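Local coordinates for protein MstE (Scytonema sp. PCC 10023, PDB 6SBF) that probably catalyses class II terpene cyclisation, folding linear isoprenoid chains into the polycyclic scaffolds from which merosterols are made, at residues T96-Y101 / A138-P143; G205-Y210 / A220-A225; A38-L41 / W45-F48; Y196-Q201 / Q235-Q240; E188-L193 / L226-Q231. The protein carries 1 engineered substitution. All coordinates share one frame; numbering follows the deposited sequence.

Interaction 1 (T96-Y101 / A138-P143)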
# COMPACT_ATOMS: atom_id res chain seq x y z
N THR A 96 5.71 -22.41 -5.10
CA THR A 96 4.30 -22.02 -4.88
C THR A 96 3.79 -21.09 -5.99
O THR A 96 2.58 -20.92 -6.07
CB THR A 96 4.14 -21.32 -3.52
OG1 THR A 96 4.94 -20.15 -3.61
CG2 THR A 96 4.49 -22.18 -2.32
N GLY A 97 4.65 -20.47 -6.76
CA GLY A 97 4.24 -19.45 -7.71
C GLY A 97 4.06 -18.09 -7.12
O GLY A 97 3.63 -17.17 -7.85
N GLU A 98 4.44 -17.93 -5.85
CA GLU A 98 4.30 -16.65 -5.13
C GLU A 98 5.41 -15.69 -5.56
O GLU A 98 6.48 -16.12 -6.03
CB GLU A 98 4.37 -16.92 -3.63
CG GLU A 98 3.19 -17.72 -3.16
CD GLU A 98 3.29 -18.09 -1.70
OE1 GLU A 98 2.25 -18.06 -1.03
OE2 GLU A 98 4.43 -18.38 -1.24
N TRP A 99 5.17 -14.41 -5.32
CA TRP A 99 6.21 -13.40 -5.33
C TRP A 99 6.54 -13.01 -3.88
O TRP A 99 5.73 -13.28 -2.99
CB TRP A 99 5.77 -12.24 -6.19
CG TRP A 99 5.65 -12.55 -7.65
CD1 TRP A 99 6.65 -12.54 -8.55
CD2 TRP A 99 4.44 -12.88 -8.36
NE1 TRP A 99 6.17 -12.85 -9.81
CE2 TRP A 99 4.81 -13.02 -9.70
CE3 TRP A 99 3.12 -13.04 -8.02
CZ2 TRP A 99 3.88 -13.30 -10.69
CZ3 TRP A 99 2.19 -13.29 -9.00
CH2 TRP A 99 2.57 -13.43 -10.32
N GLY A 100 7.70 -12.36 -3.69
CA GLY A 100 8.12 -11.91 -2.37
C GLY A 100 8.79 -10.57 -2.42
O GLY A 100 8.80 -9.86 -3.46
N TYR A 101 9.37 -10.15 -1.31
CA TYR A 101 9.96 -8.81 -1.19
C TYR A 101 10.98 -8.60 -2.33
O TYR A 101 11.00 -7.57 -2.95
CB TYR A 101 10.63 -8.75 0.17
CG TYR A 101 11.49 -7.55 0.47
CD1 TYR A 101 10.95 -6.33 0.79
CD2 TYR A 101 12.88 -7.67 0.45
CE1 TYR A 101 11.74 -5.24 1.09
CE2 TYR A 101 13.66 -6.56 0.73
CZ TYR A 101 13.12 -5.34 1.03
OH TYR A 101 13.92 -4.28 1.35
N ALA A 138 -4.52 -18.76 -1.45
CA ALA A 138 -5.55 -19.46 -0.67
C ALA A 138 -4.89 -20.18 0.50
O ALA A 138 -5.54 -20.32 1.56
CB ALA A 138 -6.33 -20.37 -1.57
N THR A 139 -3.64 -20.60 0.35
CA THR A 139 -2.91 -21.32 1.42
C THR A 139 -2.72 -20.44 2.67
O THR A 139 -2.54 -21.01 3.75
CB THR A 139 -1.57 -21.83 0.88
OG1 THR A 139 -1.84 -22.54 -0.33
CG2 THR A 139 -0.88 -22.72 1.88
N HIS A 140 -2.74 -19.12 2.52
CA HIS A 140 -2.51 -18.15 3.58
C HIS A 140 -3.80 -17.76 4.32
O HIS A 140 -3.68 -17.01 5.31
CB HIS A 140 -1.83 -16.93 2.98
CG HIS A 140 -0.45 -17.18 2.51
ND1 HIS A 140 0.62 -17.39 3.36
CD2 HIS A 140 0.05 -17.21 1.28
CE1 HIS A 140 1.72 -17.54 2.62
NE2 HIS A 140 1.40 -17.44 1.37
N LEU A 141 -4.96 -18.24 3.88
CA LEU A 141 -6.20 -17.95 4.58
C LEU A 141 -6.19 -18.64 5.94
O LEU A 141 -5.87 -19.82 6.01
CB LEU A 141 -7.37 -18.43 3.75
CG LEU A 141 -7.63 -17.64 2.48
CD1 LEU A 141 -8.60 -18.41 1.59
CD2 LEU A 141 -8.14 -16.25 2.80
N GLN A 142 -6.61 -17.90 6.98
CA GLN A 142 -6.58 -18.39 8.38
C GLN A 142 -7.98 -18.78 8.84
O GLN A 142 -8.98 -18.24 8.36
CB GLN A 142 -5.98 -17.28 9.23
CG GLN A 142 -4.53 -16.97 8.91
CD GLN A 142 -3.66 -18.22 8.92
OE1 GLN A 142 -3.53 -18.85 9.98
NE2 GLN A 142 -3.02 -18.55 7.79
N PRO A 143 -8.06 -19.66 9.86
CA PRO A 143 -9.32 -19.97 10.55
C PRO A 143 -10.19 -18.77 10.99
O PRO A 143 -11.39 -18.87 10.88
CB PRO A 143 -8.82 -20.73 11.79
CG PRO A 143 -7.59 -21.43 11.31
CD PRO A 143 -6.93 -20.43 10.40

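Interaction 2 (G205-Y210 / A220-A225)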
# COMPACT_ATOMS: atom_id res chain seq x y z
N GLY A 205 -13.96 3.81 13.77
CA GLY A 205 -14.24 3.75 12.32
C GLY A 205 -13.07 3.38 11.45
O GLY A 205 -13.26 3.11 10.25
N ASN A 206 -11.88 3.35 12.00
CA ASN A 206 -10.68 2.97 11.24
C ASN A 206 -10.36 1.49 11.40
O ASN A 206 -10.93 0.79 12.21
CB ASN A 206 -9.50 3.85 11.62
CG ASN A 206 -8.99 3.58 13.04
OD1 ASN A 206 -9.73 3.81 13.98
ND2 ASN A 206 -7.76 3.07 13.14
N TRP A 207 -9.37 1.07 10.64
CA TRP A 207 -8.68 -0.21 10.83
C TRP A 207 -7.22 0.10 11.16
O TRP A 207 -6.74 1.21 10.88
CB TRP A 207 -8.77 -1.07 9.55
CG TRP A 207 -10.12 -1.70 9.34
CD1 TRP A 207 -10.44 -2.99 9.62
CD2 TRP A 207 -11.29 -1.11 8.73
NE1 TRP A 207 -11.73 -3.25 9.28
CE2 TRP A 207 -12.27 -2.11 8.71
CE3 TRP A 207 -11.58 0.14 8.20
CZ2 TRP A 207 -13.57 -1.88 8.22
CZ3 TRP A 207 -12.85 0.37 7.67
CH2 TRP A 207 -13.82 -0.63 7.70
N GLU A 208 -6.60 -0.89 11.76
CA GLU A 208 -5.17 -0.86 12.09
C GLU A 208 -4.48 -2.00 11.34
O GLU A 208 -4.99 -3.11 11.32
CB GLU A 208 -4.97 -1.01 13.60
CG GLU A 208 -5.66 0.05 14.45
CD GLU A 208 -5.51 -0.18 15.94
OE1 GLU A 208 -5.14 -1.29 16.33
OE2 GLU A 208 -5.90 0.70 16.70
N GLY A 209 -3.32 -1.69 10.79
CA GLY A 209 -2.52 -2.67 10.07
C GLY A 209 -1.46 -3.34 10.95
O GLY A 209 -1.27 -2.99 12.12
N TYR A 210 -0.77 -4.29 10.37
CA TYR A 210 0.30 -5.03 11.03
C TYR A 210 1.65 -4.40 10.68
O TYR A 210 2.37 -3.91 11.61
CB TYR A 210 0.23 -6.51 10.64
CG TYR A 210 1.21 -7.34 11.45
CD1 TYR A 210 0.88 -7.78 12.72
CD2 TYR A 210 2.47 -7.64 10.96
CE1 TYR A 210 1.78 -8.51 13.46
CE2 TYR A 210 3.39 -8.37 11.71
CZ TYR A 210 3.03 -8.79 12.97
OH TYR A 210 3.95 -9.48 13.72
N ALA A 220 -8.15 2.90 4.22
CA ALA A 220 -8.57 3.20 2.82
C ALA A 220 -8.76 1.88 2.07
O ALA A 220 -9.77 1.72 1.39
CB ALA A 220 -7.51 4.03 2.14
N LEU A 221 -7.81 0.96 2.15
CA LEU A 221 -7.92 -0.28 1.38
C LEU A 221 -9.14 -1.07 1.81
O LEU A 221 -9.83 -1.68 1.00
CB LEU A 221 -6.65 -1.10 1.51
CG LEU A 221 -5.45 -0.59 0.72
CD1 LEU A 221 -4.21 -1.28 1.14
CD2 LEU A 221 -5.68 -0.70 -0.79
N THR A 222 -9.41 -1.13 3.11
CA THR A 222 -10.56 -1.92 3.61
C THR A 222 -11.87 -1.27 3.14
O THR A 222 -12.76 -1.99 2.62
CB THR A 222 -10.53 -2.07 5.12
OG1 THR A 222 -9.32 -2.71 5.56
CG2 THR A 222 -11.71 -2.91 5.54
N ALA A 223 -11.99 0.04 3.32
CA ALA A 223 -13.22 0.73 2.90
C ALA A 223 -13.42 0.57 1.38
O ALA A 223 -14.57 0.41 0.92
CB ALA A 223 -13.17 2.16 3.30
N GLU A 224 -12.33 0.63 0.62
CA GLU A 224 -12.44 0.46 -0.85
C GLU A 224 -12.93 -0.95 -1.16
O GLU A 224 -13.77 -1.13 -2.09
CB GLU A 224 -11.08 0.68 -1.49
CG GLU A 224 -10.66 2.12 -1.63
CD GLU A 224 -9.23 2.34 -2.11
OE1 GLU A 224 -8.46 1.32 -2.24
OE2 GLU A 224 -8.88 3.52 -2.35
N ALA A 225 -12.49 -2.00 -0.46
CA ALA A 225 -12.94 -3.39 -0.74
C ALA A 225 -14.41 -3.50 -0.40
O ALA A 225 -15.19 -4.13 -1.14
CB ALA A 225 -12.13 -4.39 0.03

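Interaction 3 (A38-L41 / W45-F48)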
# COMPACT_ATOMS: atom_id res chain seq x y z
N ALA A 38 13.32 6.28 -12.60
CA ALA A 38 13.86 5.68 -11.36
C ALA A 38 14.00 4.17 -11.48
O ALA A 38 14.59 3.56 -10.58
CB ALA A 38 13.00 6.06 -10.16
N ARG A 39 13.52 3.52 -12.53
CA ARG A 39 13.68 2.07 -12.75
C ARG A 39 15.18 1.75 -12.92
O ARG A 39 15.94 2.60 -13.48
CB ARG A 39 12.87 1.64 -13.98
CG ARG A 39 11.39 1.77 -13.76
CD ARG A 39 10.59 1.46 -15.00
NE ARG A 39 10.78 2.45 -16.04
CZ ARG A 39 10.35 2.34 -17.27
NH1 ARG A 39 10.66 3.31 -18.11
NH2 ARG A 39 9.59 1.31 -17.60
N ASN A 40 15.55 0.54 -12.53
CA ASN A 40 16.96 0.08 -12.65
C ASN A 40 17.24 -0.48 -14.06
O ASN A 40 16.39 -0.37 -14.92
CB ASN A 40 17.31 -0.86 -11.50
CG ASN A 40 16.69 -2.24 -11.56
OD1 ASN A 40 16.10 -2.62 -12.59
ND2 ASN A 40 16.73 -2.98 -10.43
N LEU A 41 18.41 -1.07 -14.26
CA LEU A 41 18.90 -1.52 -15.59
C LEU A 41 17.88 -2.42 -16.27
O LEU A 41 17.56 -2.22 -17.45
CB LEU A 41 20.24 -2.31 -15.44
CG LEU A 41 21.41 -1.65 -14.71
CD1 LEU A 41 22.45 -2.68 -14.20
CD2 LEU A 41 22.08 -0.65 -15.65
N TRP A 45 11.25 -1.30 -10.41
CA TRP A 45 11.24 -0.34 -9.31
C TRP A 45 11.72 -1.01 -8.01
O TRP A 45 11.29 -2.11 -7.70
CB TRP A 45 9.81 0.16 -9.11
CG TRP A 45 9.35 1.10 -10.18
CD1 TRP A 45 9.81 2.35 -10.43
CD2 TRP A 45 8.27 0.89 -11.12
NE1 TRP A 45 9.16 2.92 -11.50
CE2 TRP A 45 8.20 2.04 -11.92
CE3 TRP A 45 7.36 -0.15 -11.36
CZ2 TRP A 45 7.29 2.14 -12.97
CZ3 TRP A 45 6.45 -0.07 -12.41
CH2 TRP A 45 6.40 1.10 -13.18
N GLN A 46 12.68 -0.34 -7.38
CA GLN A 46 13.29 -0.85 -6.15
C GLN A 46 13.05 0.15 -5.02
O GLN A 46 13.17 1.34 -5.21
CB GLN A 46 14.80 -0.95 -6.30
CG GLN A 46 15.26 -2.02 -7.24
CD GLN A 46 16.78 -2.06 -7.29
OE1 GLN A 46 17.38 -1.19 -7.88
NE2 GLN A 46 17.36 -3.00 -6.62
N ASP A 47 12.81 -0.39 -3.81
CA ASP A 47 12.74 0.50 -2.63
C ASP A 47 12.83 -0.37 -1.40
O ASP A 47 12.59 -1.55 -1.45
CB ASP A 47 11.51 1.40 -2.61
CG ASP A 47 11.81 2.86 -2.31
OD1 ASP A 47 12.82 3.10 -1.55
OD2 ASP A 47 11.05 3.75 -2.74
N PHE A 48 13.10 0.31 -0.27
CA PHE A 48 13.33 -0.28 1.06
C PHE A 48 14.65 -1.01 1.09
O PHE A 48 15.15 -1.47 0.06
CB PHE A 48 12.17 -1.15 1.54
CG PHE A 48 10.85 -0.42 1.64
CD1 PHE A 48 10.52 0.29 2.79
CD2 PHE A 48 9.94 -0.44 0.58
CE1 PHE A 48 9.32 0.98 2.85
CE2 PHE A 48 8.75 0.26 0.69
CZ PHE A 48 8.43 0.95 1.83
O HOH W 1 14.28 1.39 -9.06

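Interaction 4 (Y196-Q201 / Q235-Q240)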
# COMPACT_ATOMS: atom_id res chain seq x y z
N TYR A 196 -14.15 -10.96 8.10
CA TYR A 196 -12.92 -10.60 8.86
C TYR A 196 -12.73 -9.09 8.79
O TYR A 196 -12.46 -8.42 9.83
CB TYR A 196 -11.71 -11.33 8.29
CG TYR A 196 -10.42 -10.87 8.87
CD1 TYR A 196 -9.92 -11.39 10.06
CD2 TYR A 196 -9.71 -9.86 8.25
CE1 TYR A 196 -8.73 -10.93 10.60
CE2 TYR A 196 -8.53 -9.41 8.80
CZ TYR A 196 -8.05 -9.92 10.00
OH TYR A 196 -6.86 -9.43 10.51
N LEU A 197 -12.86 -8.51 7.61
CA LEU A 197 -12.71 -7.04 7.49
C LEU A 197 -13.81 -6.34 8.30
O LEU A 197 -13.51 -5.32 8.99
CB LEU A 197 -12.71 -6.61 6.05
CG LEU A 197 -11.49 -7.12 5.26
CD1 LEU A 197 -11.60 -6.76 3.81
CD2 LEU A 197 -10.19 -6.56 5.81
N ARG A 198 -15.03 -6.80 8.29
CA ARG A 198 -16.05 -6.11 9.08
C ARG A 198 -15.75 -6.19 10.59
O ARG A 198 -15.88 -5.16 11.31
CB ARG A 198 -17.44 -6.65 8.78
CG ARG A 198 -18.01 -6.20 7.44
CD ARG A 198 -18.35 -4.70 7.38
NE ARG A 198 -19.28 -4.33 8.43
CZ ARG A 198 -20.52 -4.66 8.53
NH1 ARG A 198 -21.13 -4.42 9.68
NH2 ARG A 198 -21.18 -5.18 7.52
N VAL A 199 -15.37 -7.34 11.10
CA VAL A 199 -15.24 -7.50 12.58
C VAL A 199 -14.02 -6.79 13.10
O VAL A 199 -13.97 -6.49 14.31
CB VAL A 199 -15.28 -8.97 12.98
CG1 VAL A 199 -16.60 -9.61 12.55
CG2 VAL A 199 -14.04 -9.71 12.62
N THR A 200 -13.05 -6.47 12.26
CA THR A 200 -11.80 -5.81 12.69
C THR A 200 -11.87 -4.29 12.70
O THR A 200 -10.94 -3.63 13.19
CB THR A 200 -10.60 -6.29 11.90
OG1 THR A 200 -10.84 -6.14 10.49
CG2 THR A 200 -10.24 -7.71 12.21
N GLN A 201 -12.95 -3.68 12.27
CA GLN A 201 -13.07 -2.21 12.30
C GLN A 201 -13.07 -1.80 13.78
O GLN A 201 -13.79 -2.39 14.60
CB GLN A 201 -14.37 -1.74 11.60
CG GLN A 201 -14.41 -0.24 11.34
CD GLN A 201 -15.61 0.18 10.52
OE1 GLN A 201 -16.58 -0.58 10.45
NE2 GLN A 201 -15.54 1.37 9.96
N GLN A 235 -22.33 -0.12 3.91
CA GLN A 235 -22.24 1.33 3.68
C GLN A 235 -22.07 2.08 5.00
O GLN A 235 -21.27 3.03 5.03
CB GLN A 235 -23.41 1.87 2.86
CG GLN A 235 -23.10 3.26 2.30
CD GLN A 235 -21.98 3.22 1.29
OE1 GLN A 235 -21.85 2.26 0.54
NE2 GLN A 235 -21.18 4.28 1.30
N PRO A 236 -22.76 1.73 6.11
CA PRO A 236 -22.51 2.45 7.36
C PRO A 236 -21.03 2.40 7.79
O PRO A 236 -20.48 3.40 8.23
CB PRO A 236 -23.46 1.78 8.38
CG PRO A 236 -24.55 1.16 7.56
CD PRO A 236 -23.87 0.77 6.24
N SER A 237 -20.42 1.23 7.63
CA SER A 237 -19.00 1.04 7.98
C SER A 237 -18.12 1.93 7.13
O SER A 237 -17.15 2.53 7.64
CB SER A 237 -18.61 -0.41 7.92
OG SER A 237 -19.28 -1.16 8.92
N ILE A 238 -18.42 1.99 5.82
CA ILE A 238 -17.65 2.86 4.91
C ILE A 238 -17.78 4.31 5.36
O ILE A 238 -16.79 5.04 5.43
CB ILE A 238 -18.09 2.66 3.46
CG1 ILE A 238 -17.81 1.24 2.97
CG2 ILE A 238 -17.48 3.71 2.57
CD1 ILE A 238 -18.61 0.83 1.78
N GLU A 239 -19.01 4.73 5.67
CA GLU A 239 -19.24 6.14 6.04
C GLU A 239 -18.50 6.45 7.36
O GLU A 239 -18.03 7.55 7.53
CB GLU A 239 -20.74 6.45 6.13
CG GLU A 239 -21.44 6.34 4.81
CD GLU A 239 -20.97 7.23 3.69
OE1 GLU A 239 -20.33 8.29 3.93
OE2 GLU A 239 -21.29 6.87 2.52
N GLN A 240 -18.49 5.49 8.28
CA GLN A 240 -17.75 5.75 9.56
C GLN A 240 -16.25 5.91 9.27
O GLN A 240 -15.60 6.76 9.89
CB GLN A 240 -17.94 4.64 10.58
CG GLN A 240 -17.63 5.23 11.96
CD GLN A 240 -17.50 4.21 13.07
OE1 GLN A 240 -17.58 2.99 12.85
NE2 GLN A 240 -17.30 4.75 14.28
O HOH W 2 -19.15 1.36 11.45

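Interaction 5 (E188-L193 / L226-Q231)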
# COMPACT_ATOMS: atom_id res chain seq x y z
N GLU A 188 -11.78 -12.16 -6.56
CA GLU A 188 -11.83 -13.61 -6.23
C GLU A 188 -11.79 -13.83 -4.71
O GLU A 188 -12.27 -14.88 -4.26
CB GLU A 188 -10.67 -14.34 -6.93
CG GLU A 188 -10.66 -14.27 -8.44
CD GLU A 188 -9.96 -13.07 -9.08
OE1 GLU A 188 -9.52 -12.11 -8.32
OE2 GLU A 188 -9.94 -13.09 -10.36
N PHE A 189 -11.22 -12.88 -3.95
CA PHE A 189 -11.01 -13.03 -2.48
C PHE A 189 -11.94 -12.10 -1.69
O PHE A 189 -12.04 -12.28 -0.50
CB PHE A 189 -9.55 -12.77 -2.12
CG PHE A 189 -8.67 -13.91 -2.49
CD1 PHE A 189 -8.08 -13.98 -3.74
CD2 PHE A 189 -8.44 -14.92 -1.60
CE1 PHE A 189 -7.29 -15.07 -4.04
CE2 PHE A 189 -7.66 -16.00 -1.93
CZ PHE A 189 -7.12 -16.09 -3.17
N ARG A 190 -12.58 -11.15 -2.32
CA ARG A 190 -13.27 -10.06 -1.61
C ARG A 190 -14.35 -10.66 -0.71
O ARG A 190 -14.44 -10.33 0.51
CB ARG A 190 -13.86 -9.06 -2.62
CG ARG A 190 -14.48 -7.88 -1.93
CD ARG A 190 -15.29 -7.05 -2.86
NE ARG A 190 -14.68 -6.68 -4.08
CZ ARG A 190 -15.14 -6.99 -5.29
NH1 ARG A 190 -16.23 -7.73 -5.46
NH2 ARG A 190 -14.48 -6.56 -6.32
N SER A 191 -15.21 -11.52 -1.22
CA SER A 191 -16.30 -12.15 -0.42
C SER A 191 -15.75 -13.01 0.73
O SER A 191 -16.30 -12.94 1.83
CB SER A 191 -17.22 -12.98 -1.29
OG SER A 191 -18.19 -13.61 -0.47
N ARG A 192 -14.69 -13.77 0.50
CA ARG A 192 -14.14 -14.68 1.51
C ARG A 192 -13.55 -13.84 2.67
O ARG A 192 -13.65 -14.30 3.82
CB ARG A 192 -13.04 -15.56 0.92
CG ARG A 192 -12.41 -16.56 1.89
CD ARG A 192 -13.29 -17.57 2.62
NE ARG A 192 -14.07 -18.48 1.76
CZ ARG A 192 -13.77 -19.77 1.50
NH1 ARG A 192 -14.54 -20.48 0.69
NH2 ARG A 192 -12.70 -20.33 2.04
N LEU A 193 -12.98 -12.67 2.42
CA LEU A 193 -12.34 -11.83 3.47
C LEU A 193 -13.34 -10.85 4.13
O LEU A 193 -13.00 -10.19 5.09
CB LEU A 193 -11.18 -11.09 2.85
CG LEU A 193 -10.03 -12.00 2.44
CD1 LEU A 193 -9.05 -11.21 1.61
CD2 LEU A 193 -9.30 -12.54 3.66
N LEU A 226 -14.82 -2.93 0.72
CA LEU A 226 -16.25 -2.96 1.08
C LEU A 226 -17.07 -2.21 0.02
O LEU A 226 -18.17 -2.68 -0.35
CB LEU A 226 -16.45 -2.36 2.49
CG LEU A 226 -15.82 -3.15 3.64
CD1 LEU A 226 -16.02 -2.37 4.93
CD2 LEU A 226 -16.34 -4.59 3.73
N ALA A 227 -16.60 -1.07 -0.43
CA ALA A 227 -17.32 -0.29 -1.45
C ALA A 227 -17.42 -1.10 -2.75
O ALA A 227 -18.48 -1.14 -3.37
CB ALA A 227 -16.65 1.02 -1.73
N ALA A 228 -16.36 -1.79 -3.15
CA ALA A 228 -16.35 -2.51 -4.43
C ALA A 228 -17.30 -3.71 -4.35
O ALA A 228 -17.82 -4.15 -5.39
CB ALA A 228 -14.93 -2.97 -4.73
N GLY A 229 -17.56 -4.27 -3.16
CA GLY A 229 -18.47 -5.41 -3.06
C GLY A 229 -19.93 -5.01 -3.21
O GLY A 229 -20.75 -5.90 -3.50
N GLY A 230 -20.27 -3.73 -3.03
CA GLY A 230 -21.60 -3.22 -3.39
C GLY A 230 -22.68 -3.58 -2.38
O GLY A 230 -23.87 -3.29 -2.64
N GLN A 231 -22.35 -4.18 -1.24
CA GLN A 231 -23.43 -4.62 -0.31
C GLN A 231 -23.87 -3.41 0.52
O GLN A 231 -23.01 -2.74 1.15
CB GLN A 231 -22.95 -5.76 0.60
CG GLN A 231 -22.48 -7.00 -0.13
CD GLN A 231 -21.93 -8.10 0.75
OE1 GLN A 231 -21.85 -8.05 1.99
NE2 GLN A 231 -21.41 -9.11 0.08

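Interaction 1 (T96-Y101 / A138-P143)
Glu98 and His140 reach for one another from opposite directions, and their flat ends finish almost in one plane, carboxylate and imidazole just 11° apart. The ring offers its edge: His140 NE2 donates to Glu98 OE1 over 2.6 Å, with the oxygen close to the ring plane. The bond is clearly bent, at 146° about the hydrogen, and OE1 takes it on the syn side. Glu98 has its CG anti to the carbonyl carbon (chi1 -67°) and an extended chain beyond, which carries the carboxylate across to the other loop. A second conformer of this side chain was modelled, so the bond describes one of two states. Behind each partner the backbone is fixed locally. Glu98 N donates to Thr96 OG1 at 3.2 Å, an ST turn, while Ala138 to Leu141 form a type I beta turn. Gln142 NE2 also binds His140 O, from above the carbonyl plane. An alanine in place of His140 takes the imidazole away and would probably leave the buried Glu98 OE1 without its donor across the gap. Glu98 also packs on Thr112 and Ala136, from two helices. This is a buried His-carboxylate hydrogen bond joining two inter-helix loops of the alpha6-alpha6 barrel.

Interaction 2 (G205-Y210 / A220-A225)
The indole of Trp207 takes the methyl of Thr222 squarely on one face, with CG2 sitting over the middle of the ring system. It is a CH-pi contact: Thr222 CG2 lies 3.5 Å from the centroid of the Trp207 six-membered ring, 18° off the normal. The closest ring atom is Trp207 CE2, 3.3 Å from Thr222 CG2. At the ring's edge, Trp207 NE1 turns to Leu197 O, a hydrogen bond that ties the indole to helix 187-200 and fixes its rotation. Thr222 is sorted just as cleanly: OG1 sits beside the backbone N (chi1 -58°) and turns back to Thr218 O one turn earlier, which leaves CG2 on the far side from that nitrogen and over the ring. Behind the indole, Trp207 N bonds to Thr219 OG1. A leucine at Trp207 would probably leave Leu197 O without its indole donor and Thr222 CG2 without the flat surface it rests on. The spacing Gln201, Gly205, Trp207 matches the QW motif of squalene-hopene cyclases, and Gln201 touches this ring. Trp207 thus wedges the loop between helices 187-200 and 215-229, packing also on Thr177 of helix 177-183, while Ala223 faces Leu274 of helix 265-275.

Interaction 3 (A38-L41 / W45-F48)
Arg39 lays the aliphatic part of its side chain over one face of the Trp45 indole. Its CG stands above the pyrrole half, 3.7 Å from the centroid of the Trp45 five-membered ring and 22° off the normal, with Trp45 NE1 the closest atom at 3.4 Å from Arg39 CG. One bond further out, Arg39 CD is 3.9 Å from Trp45 CZ2, so the chain runs outward toward the benzene half. The two side chains lie alongside and point the same way. The other direct link is polar: Asn40 ND2 donates to Gln46 OE1 over 3.2 Å, coming from above the carbonyl plane instead of along a lone pair, and the two side chains cross at about a right angle. Between these contacts a water joins the backbones, donating to Ala38 O at 2.7 Å and accepting from Gln46 N at 2.9 Å.

The next shell sets the orientations. Trp45 NE1 bonds to Leu35 O and Arg39 NE to Leu36 O, both at the end of helix 18-37, which holds ring and arginine to the same turn. In Asn40 a chi1 of 72° turns the amide back over the loop, where OD1 accepts from Gly43 N and Trp44 N while ND2 faces Gln46. Further out, Trp45 packs on Val61, Val65 and Leu69 of helix 59-69 and on Ile350. This is a tight loop leading from a helix into a strand, and its Gly43-x-Trp45 pattern resembles the end of the QW motifs of squalene-hopene cyclases.

Interaction 4 (Y196-Q201 / Q235-Q240)
Gln201 and Ser237 form the close-packed part of this contact. The glutamine follows helix 187-200, and with CG trans to its own nitrogen (chi1 -168°) and an extended chain it carries the amide across to helix 235-248. There Gln201 NE2 donates to Ser237 O over 3.1 Å, at 151° about the hydrogen, with the acceptor near the amide plane and the donor tilted somewhat from the plane of the carbonyl. The other arm of the amide lies against the serine side chain, Gln201 OE1 being 3.2 Å from Ser237 CB. Arg198 comes in from one turn back; bends at chi2 and chi3 curl its chain round to bring NE within 3.2 Å of Ser237 OG. Its guanidinium forms a salt bridge through NH2 to Asp234.

The Gln240 side is looser. Gln240 OE1 stays 3.9 Å from Gln201 NE2, and a water bridges the two amide oxygens, donating to Gln240 OE1 at 2.7 Å and only weakly to Gln201 OE1 at 3.4 Å. Gln240 NE2 turns to Ser203 O in the loop after helix 187-200. All four residues are partly exposed, and greasy contact is left to the inner side, where Ile238 meets Leu226 and Ala227 of helix 215-229.

Gln201 NE2 also donates to Gly205 O, so a single amide nitrogen serves two carbonyls and ties its own loop to the neighbouring helix. The chemistry is therefore that of a polar, partly hydrated seam: the cross-link itself is uncharged, and the ion pair of Arg198 with Asp234, which lies just before segment 235-240, sits beside it.

Interaction 5 (E188-L193 / L226-Q231)
Arg190 meets the end of helix 215-229 where two neighbouring helices of the alpha6-alpha6 barrel draw together, their backbones nearest at Arg190 CA and Gly229 CA, 7.1 Å apart. Segment 188-193 is a loosely hydrogen-bonded part of helix 187-200, yet Leu193 N still reaches Phe189 O at 3.1 Å. Segment 226-231 completes its helix at Gly229, and Gly230 then breaks the run with a positive phi of 77°, which favours glycine; Gly230 N bonds back to Ala227 O at 3.2 Å.

One side chain spans the gap. In Arg190 a chi1 of -176° swings CG away from its own nitrogen; the chain stays extended through chi2 and turns at chi3, laying its guanidinium across the last turn of helix 215-229. Arg190 CD rests against Gly229 CA at 3.6 Å. A side chain on Gly229 would come tight against that CD, so the bare glycine suits the close approach. Beside it, Ala228 CB sits 3.8 Å from Arg190 NE, a methyl against the polar end of the arginine.

The contact lies at the surface. Further along, Leu226 packs on His194 and Arg198, and on the inner side of helix 187-200 Phe189 and Leu193 meet Val183. The guanidinium makes no hydrogen bond to this helix end: Ala228 O lies over the middle of its flat face, 3.9 Å from Arg190 CZ.

In the fold
Interactions 2, 4 and 5 make one cluster on helices 187-200, 215-229 and 235-248. Interactions 2 and 4 have centres 8 Å apart and share the bond from Trp207 NE1 to Leu197 O, 2.7 Å. The centre of interaction 5 lies 12 Å from that of interaction 4, where Ile238 CD1 meets Ala227 N at 3.5 Å, and 13 Å from that of interaction 2, where Trp207 CH2 meets Leu226 CD1 at 3.9 Å. Interaction 1 borders this cluster, Leu141 CD2 touching Leu193 CD2 at 4.0 Å. It also reaches interaction 3, where Tyr101 OH lies 3.3 Å from Phe48 O. Interaction 3 sits across the chain's centre from the cluster, about 35 Å between centres from interaction 4.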